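Local coordinates for protein hydrazine synthase subunit alpha (Candidatus Kuenenia stuttgartiensis, PDB 5C2V) that forms the part of the hydrazine synthase complex that condenses hydroxylamine with ammonia to give hydrazine, carrying two c-type hemes, at residues D346-V350 and Y361-F365; Y424-W428 and V633-L638. One frame throughout, in Å; residues are numbered along the deposited sequence.

Interaction 1: D346-V350 and Y361-F365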
loop_
_atom_site.group_PDB
_atom_site.type_symbol
_atom_site.label_atom_id
_atom_site.label_comp_id
_atom_site.label_asym_id
_atom_site.label_seq_id
_atom_site.Cartn_x
_atom_site.Cartn_y
_atom_site.Cartn_z
ATOM N N ASP D 346 20.782 -22.244 22.244
ATOM C CA ASP D 346 20.868 -21.098 21.338
ATOM C C ASP D 346 21.348 -21.527 19.957
ATOM O O ASP D 346 21.929 -20.735 19.217
ATOM C CB ASP D 346 21.784 -20.006 21.903
ATOM C CG ASP D 346 21.271 -19.434 23.208
ATOM O OD1 ASP D 346 20.047 -19.502 23.444
ATOM O OD2 ASP D 346 22.091 -18.917 23.996
ATOM N N ARG D 347 21.100 -22.788 19.617
ATOM C CA ARG D 347 21.319 -23.257 18.258
ATOM C C ARG D 347 19.977 -23.378 17.553
ATOM O O ARG D 347 18.928 -23.191 18.170
ATOM C CB ARG D 347 22.052 -24.600 18.253
ATOM C CG ARG D 347 23.410 -24.573 18.938
ATOM C CD ARG D 347 24.120 -25.913 18.811
ATOM N NE ARG D 347 23.403 -26.983 19.499
ATOM C CZ ARG D 347 23.757 -28.263 19.460
ATOM N NH1 ARG D 347 24.820 -28.638 18.762
ATOM N NH2 ARG D 347 23.047 -29.170 20.117
ATOM N N MET D 348 20.005 -23.696 16.263
ATOM C CA MET D 348 18.772 -23.889 15.513
ATOM C C MET D 348 18.971 -24.857 14.352
ATOM O O MET D 348 20.013 -24.849 13.695
ATOM C CB MET D 348 18.246 -22.542 15.005
ATOM C CG MET D 348 16.876 -22.608 14.346
ATOM S SD MET D 348 16.114 -20.987 14.137
ATOM C CE MET D 348 17.359 -20.145 13.165
ATOM N N LEU D 349 17.964 -25.687 14.102
ATOM C CA LEU D 349 17.969 -26.579 12.950
ATOM C C LEU D 349 17.007 -26.056 11.894
ATOM O O LEU D 349 15.840 -25.792 12.184
ATOM C CB LEU D 349 17.586 -28.004 13.357
ATOM C CG LEU D 349 18.672 -28.862 14.010
ATOM C CD1 LEU D 349 18.084 -30.170 14.514
ATOM C CD2 LEU D 349 19.803 -29.126 13.029
ATOM N N VAL D 350 17.499 -25.898 10.670
ATOM C CA VAL D 350 16.671 -25.367 9.596
ATOM C C VAL D 350 16.628 -26.307 8.399
ATOM O O VAL D 350 17.583 -27.043 8.141
ATOM C CB VAL D 350 17.171 -23.983 9.129
ATOM C CG1 VAL D 350 17.025 -22.960 10.245
ATOM C CG2 VAL D 350 18.617 -24.066 8.661
ATOM N N TYR D 361 20.041 -28.580 8.049
ATOM C CA TYR D 361 21.286 -27.856 8.288
ATOM C C TYR D 361 21.291 -27.151 9.642
ATOM O O TYR D 361 20.248 -26.705 10.127
ATOM C CB TYR D 361 21.527 -26.823 7.182
ATOM C CG TYR D 361 21.655 -27.400 5.788
ATOM C CD1 TYR D 361 20.531 -27.670 5.019
ATOM C CD2 TYR D 361 22.902 -27.657 5.235
ATOM C CE1 TYR D 361 20.644 -28.193 3.745
ATOM C CE2 TYR D 361 23.026 -28.180 3.960
ATOM C CZ TYR D 361 21.893 -28.446 3.220
ATOM O OH TYR D 361 22.010 -28.965 1.952
ATOM N N TRP D 362 22.472 -27.056 10.247
ATOM C CA TRP D 362 22.665 -26.219 11.425
ATOM C C TRP D 362 22.699 -24.760 10.996
ATOM O O TRP D 362 23.445 -24.402 10.091
ATOM C CB TRP D 362 23.959 -26.582 12.158
ATOM C CG TRP D 362 23.884 -27.855 12.935
ATOM C CD1 TRP D 362 24.542 -29.019 12.669
ATOM C CD2 TRP D 362 23.104 -28.094 14.112
ATOM N NE1 TRP D 362 24.220 -29.970 13.607
ATOM C CE2 TRP D 362 23.339 -29.427 14.504
ATOM C CE3 TRP D 362 22.230 -27.311 14.872
ATOM C CZ2 TRP D 362 22.731 -29.993 15.623
ATOM C CZ3 TRP D 362 21.628 -27.875 15.981
ATOM C CH2 TRP D 362 21.881 -29.202 16.346
ATOM N N PHE D 363 21.896 -23.918 11.634
ATOM C CA PHE D 363 21.836 -22.515 11.239
ATOM C C PHE D 363 23.005 -21.717 11.809
ATOM O O PHE D 363 23.496 -22.005 12.900
ATOM C CB PHE D 363 20.511 -21.888 11.678
ATOM C CG PHE D 363 20.244 -20.548 11.051
ATOM C CD1 PHE D 363 19.698 -20.460 9.781
ATOM C CD2 PHE D 363 20.543 -19.377 11.729
ATOM C CE1 PHE D 363 19.453 -19.230 9.199
ATOM C CE2 PHE D 363 20.300 -18.145 11.152
ATOM C CZ PHE D 363 19.754 -18.071 9.886
ATOM N N ASN D 364 23.448 -20.716 11.054
ATOM C CA ASN D 364 24.508 -19.820 11.501
ATOM C C ASN D 364 23.985 -18.394 11.615
ATOM O O ASN D 364 23.585 -17.788 10.620
ATOM C CB ASN D 364 25.702 -19.879 10.543
ATOM C CG ASN D 364 26.953 -19.233 11.118
ATOM O OD1 ASN D 364 26.886 -18.219 11.813
ATOM N ND2 ASN D 364 28.106 -19.824 10.827
ATOM N N PHE D 365 23.988 -17.861 12.833
ATOM C CA PHE D 365 23.466 -16.523 13.085
ATOM C C PHE D 365 24.458 -15.427 12.705
ATOM O O PHE D 365 24.064 -14.292 12.439
ATOM C CB PHE D 365 23.068 -16.382 14.554
ATOM C CG PHE D 365 21.871 -17.203 14.935
ATOM C CD1 PHE D 365 22.014 -18.521 15.335
ATOM C CD2 PHE D 365 20.598 -16.658 14.884
ATOM C CE1 PHE D 365 20.911 -19.279 15.683
ATOM C CE2 PHE D 365 19.492 -17.409 15.230
ATOM C CZ PHE D 365 19.648 -18.722 15.630
HETATM O O HOH W 1 22.622 -23.393 15.220
#
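Trp362 is sandwiched between two side chains of 346-350. On one face sits Leu349, whose CD2 lies 3.5 Å from the centroid of the six-membered ring of Trp362 and almost on the ring normal, a CH-pi contact. The opposite face takes Arg347: its guanidinium lies flat on the indole, planes 20° apart and centres 4.4 Å apart. The Arg347 chain climbs extended through chi2 and then bends at chi3 (-64°), which lays the guanidinium over Trp362 CH2.

On the face of the sheet that carries Val350 and Tyr361, Met348 and Phe363 run side by side. CG of Met348 stands opposite the backbone N, and the bend at chi3 (57°) folds CE back over one face of the Phe363 ring, 3.9 Å from its centroid. That same CE is 3.7 Å from Phe365 CZ, and Phe363 CD2 in turn lies over the centre of the Phe365 ring. Val350 CG1 closes in on Phe363 CD1 at 3.7 Å.

Behind the side chains is an antiparallel pairing. Val350 and Tyr361 form a hydrogen-bonded pair, with Val350 N to Tyr361 O and Tyr361 N to Val350 O both 2.9 Å. Leu349 and Trp362 form the next, non-hydrogen-bonded pair, and Phe363 N then donates to Met348 O at 2.9 Å. Beyond that a water bridges the strands, accepting from Met348 N and donating to Phe363 O.

The contact is the body of a beta hairpin, the two inner strands of a four-stranded propeller blade. Strand 336-342 flanks it through Leu349 and Tyr341, strand 369-373 through Trp362 and Gly371. Leu349 packs on Pro385 and Pro387 of strand 381-387, while Val350 and Phe363 meet Leu313 of strand 312-317, so both neighbouring blades press on this one.

Interaction 2: Y424-W428 and V633-L638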
loop_
_atom_site.group_PDB
_atom_site.type_symbol
_atom_site.label_atom_id
_atom_site.label_comp_id
_atom_site.label_asym_id
_atom_site.label_seq_id
_atom_site.Cartn_x
_atom_site.Cartn_y
_atom_site.Cartn_z
ATOM N N TYR D 424 -31.375 -24.178 26.921
ATOM C CA TYR D 424 -31.096 -23.127 25.947
ATOM C C TYR D 424 -30.969 -23.704 24.541
ATOM O O TYR D 424 -30.408 -24.785 24.362
ATOM C CB TYR D 424 -29.824 -22.364 26.319
ATOM C CG TYR D 424 -30.019 -21.362 27.431
ATOM C CD1 TYR D 424 -30.643 -20.146 27.189
ATOM C CD2 TYR D 424 -29.579 -21.627 28.720
ATOM C CE1 TYR D 424 -30.826 -19.224 28.197
ATOM C CE2 TYR D 424 -29.757 -20.711 29.737
ATOM C CZ TYR D 424 -30.382 -19.510 29.468
ATOM O OH TYR D 424 -30.566 -18.588 30.470
ATOM N N PRO D 425 -31.497 -22.984 23.540
ATOM C CA PRO D 425 -31.429 -23.405 22.135
ATOM C C PRO D 425 -29.992 -23.562 21.649
ATOM O O PRO D 425 -29.710 -24.420 20.813
ATOM C CB PRO D 425 -32.133 -22.264 21.390
ATOM C CG PRO D 425 -33.001 -21.616 22.415
ATOM C CD PRO D 425 -32.243 -21.724 23.701
ATOM N N HIS D 426 -29.097 -22.735 22.179
ATOM C CA HIS D 426 -27.694 -22.763 21.788
ATOM C C HIS D 426 -26.824 -22.262 22.935
ATOM O O HIS D 426 -27.289 -21.505 23.787
ATOM C CB HIS D 426 -27.473 -21.909 20.535
ATOM C CG HIS D 426 -26.215 -22.231 19.791
ATOM N ND1 HIS D 426 -24.969 -21.826 20.217
ATOM C CD2 HIS D 426 -26.013 -22.910 18.635
ATOM C CE1 HIS D 426 -24.053 -22.248 19.364
ATOM N NE2 HIS D 426 -24.662 -22.909 18.395
ATOM N N SER D 427 -25.567 -22.693 22.961
ATOM C CA SER D 427 -24.614 -22.193 23.945
ATOM C C SER D 427 -24.403 -20.697 23.736
ATOM O O SER D 427 -24.427 -20.218 22.603
ATOM C CB SER D 427 -23.285 -22.944 23.842
ATOM O OG SER D 427 -22.748 -22.852 22.534
ATOM N N TRP D 428 -24.207 -19.959 24.823
ATOM C CA TRP D 428 -24.063 -18.511 24.714
ATOM C C TRP D 428 -23.001 -17.934 25.648
ATOM O O TRP D 428 -22.538 -18.598 26.577
ATOM C CB TRP D 428 -25.415 -17.831 24.963
ATOM C CG TRP D 428 -26.042 -18.138 26.287
ATOM C CD1 TRP D 428 -26.729 -19.266 26.627
ATOM C CD2 TRP D 428 -26.065 -17.290 27.442
ATOM N NE1 TRP D 428 -27.167 -19.178 27.926
ATOM C CE2 TRP D 428 -26.773 -17.976 28.448
ATOM C CE3 TRP D 428 -25.551 -16.021 27.723
ATOM C CZ2 TRP D 428 -26.979 -17.435 29.715
ATOM C CZ3 TRP D 428 -25.756 -15.486 28.981
ATOM C CH2 TRP D 428 -26.464 -16.192 29.961
ATOM N N VAL D 633 -34.560 -14.434 26.494
ATOM C CA VAL D 633 -33.596 -15.161 25.677
ATOM C C VAL D 633 -33.898 -14.975 24.197
ATOM O O VAL D 633 -34.907 -15.466 23.701
ATOM C CB VAL D 633 -33.606 -16.661 26.011
ATOM C CG1 VAL D 633 -32.585 -17.399 25.166
ATOM C CG2 VAL D 633 -33.340 -16.873 27.491
ATOM N N GLU D 634 -33.014 -14.279 23.490
ATOM C CA GLU D 634 -33.263 -13.955 22.089
ATOM C C GLU D 634 -32.063 -14.242 21.190
ATOM O O GLU D 634 -30.920 -13.968 21.552
ATOM C CB GLU D 634 -33.669 -12.484 21.952
ATOM C CG GLU D 634 -33.955 -12.049 20.522
ATOM C CD GLU D 634 -34.624 -10.691 20.441
ATOM O OE1 GLU D 634 -35.277 -10.412 19.415
ATOM O OE2 GLU D 634 -34.497 -9.904 21.403
ATOM N N GLY D 635 -32.340 -14.805 20.017
ATOM C CA GLY D 635 -31.331 -14.984 18.990
ATOM C C GLY D 635 -30.439 -16.197 19.164
ATOM O O GLY D 635 -29.313 -16.216 18.665
ATOM N N LEU D 636 -30.924 -17.207 19.879
ATOM C CA LEU D 636 -30.154 -18.433 20.054
ATOM C C LEU D 636 -30.559 -19.545 19.087
ATOM O O LEU D 636 -29.948 -20.612 19.075
ATOM C CB LEU D 636 -30.269 -18.935 21.494
ATOM C CG LEU D 636 -29.653 -18.025 22.558
ATOM C CD1 LEU D 636 -29.495 -18.767 23.878
ATOM C CD2 LEU D 636 -28.317 -17.468 22.087
ATOM N N THR D 637 -31.581 -19.302 18.274
ATOM C CA THR D 637 -32.018 -20.314 17.318
ATOM C C THR D 637 -31.381 -20.072 15.953
ATOM O O THR D 637 -31.700 -19.097 15.273
ATOM C CB THR D 637 -33.551 -20.335 17.176
ATOM O OG1 THR D 637 -34.155 -20.287 18.475
ATOM C CG2 THR D 637 -34.000 -21.599 16.458
ATOM N N LEU D 638 -30.484 -20.972 15.557
ATOM C CA LEU D 638 -29.751 -20.836 14.301
ATOM C C LEU D 638 -30.683 -20.925 13.098
ATOM O O LEU D 638 -30.433 -20.313 12.060
ATOM C CB LEU D 638 -28.664 -21.907 14.196
ATOM C CG LEU D 638 -27.499 -21.801 15.183
ATOM C CD1 LEU D 638 -26.513 -22.940 14.969
ATOM C CD2 LEU D 638 -26.806 -20.456 15.047
#
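His426, which packs against Leu636 and Leu638, has its ring fixed by a bond inside its own segment: ND1 donates to Ser427 O over 2.9 Å, nearly straight at 178° and on a lone pair in the carbonyl plane. With CG anti to N (chi1 -160°), the imidazole turns its CD2 toward Leu638 CD1, 3.7 Å away.

Leu636 is the centre of the contact. Its CB rests 3.8 Å from Pro425 CB, the two side chains crossing at about a right angle, while CD1 reaches further in, 3.8 Å from Tyr424 CD1 and 3.9 Å from Trp428 CD1. Val633 comes at the rim of the Tyr424 ring, with CG2 3.5 Å from Tyr424 CE1. Within 424-428, Trp428 NE1 stands over the centre of one face of the Tyr424 ring.

Leu522 of strand 517-522 lies against His426, Leu636 and Leu638 together. Thr637 OG1 is hydrogen-bonded to Asp613 OD1, the Glu634 carboxylate to His610 ND1 and Gly611 N, and Ser427 OG to Ser523 OG. The two segments thus meet by apolar side chains, while these side-chain hydrogen bonds run within 424-428 or to other parts of the chain.

Overall arrangement
Following the chain from the N terminus, interaction 1 closes a short hairpin in the last full blade of the six-bladed propeller, just ahead of strand 381-387, which pairs with strand 31-37 to shut the ring. Interaction 2 closes a loop of 204 residues that carries the covalent cysteines and axial tyrosine of the first heme; the segment that closes it, 633-638, falls in the cytochrome c region. The contacts follow in series, neither nested nor crossed, with centres about 52 Å apart on opposite sides of the chain's centre. One is local to the propeller; the other joins loops far apart in sequence, one leading into strand 428-433 and one between strand 605-609 and helix 646-657.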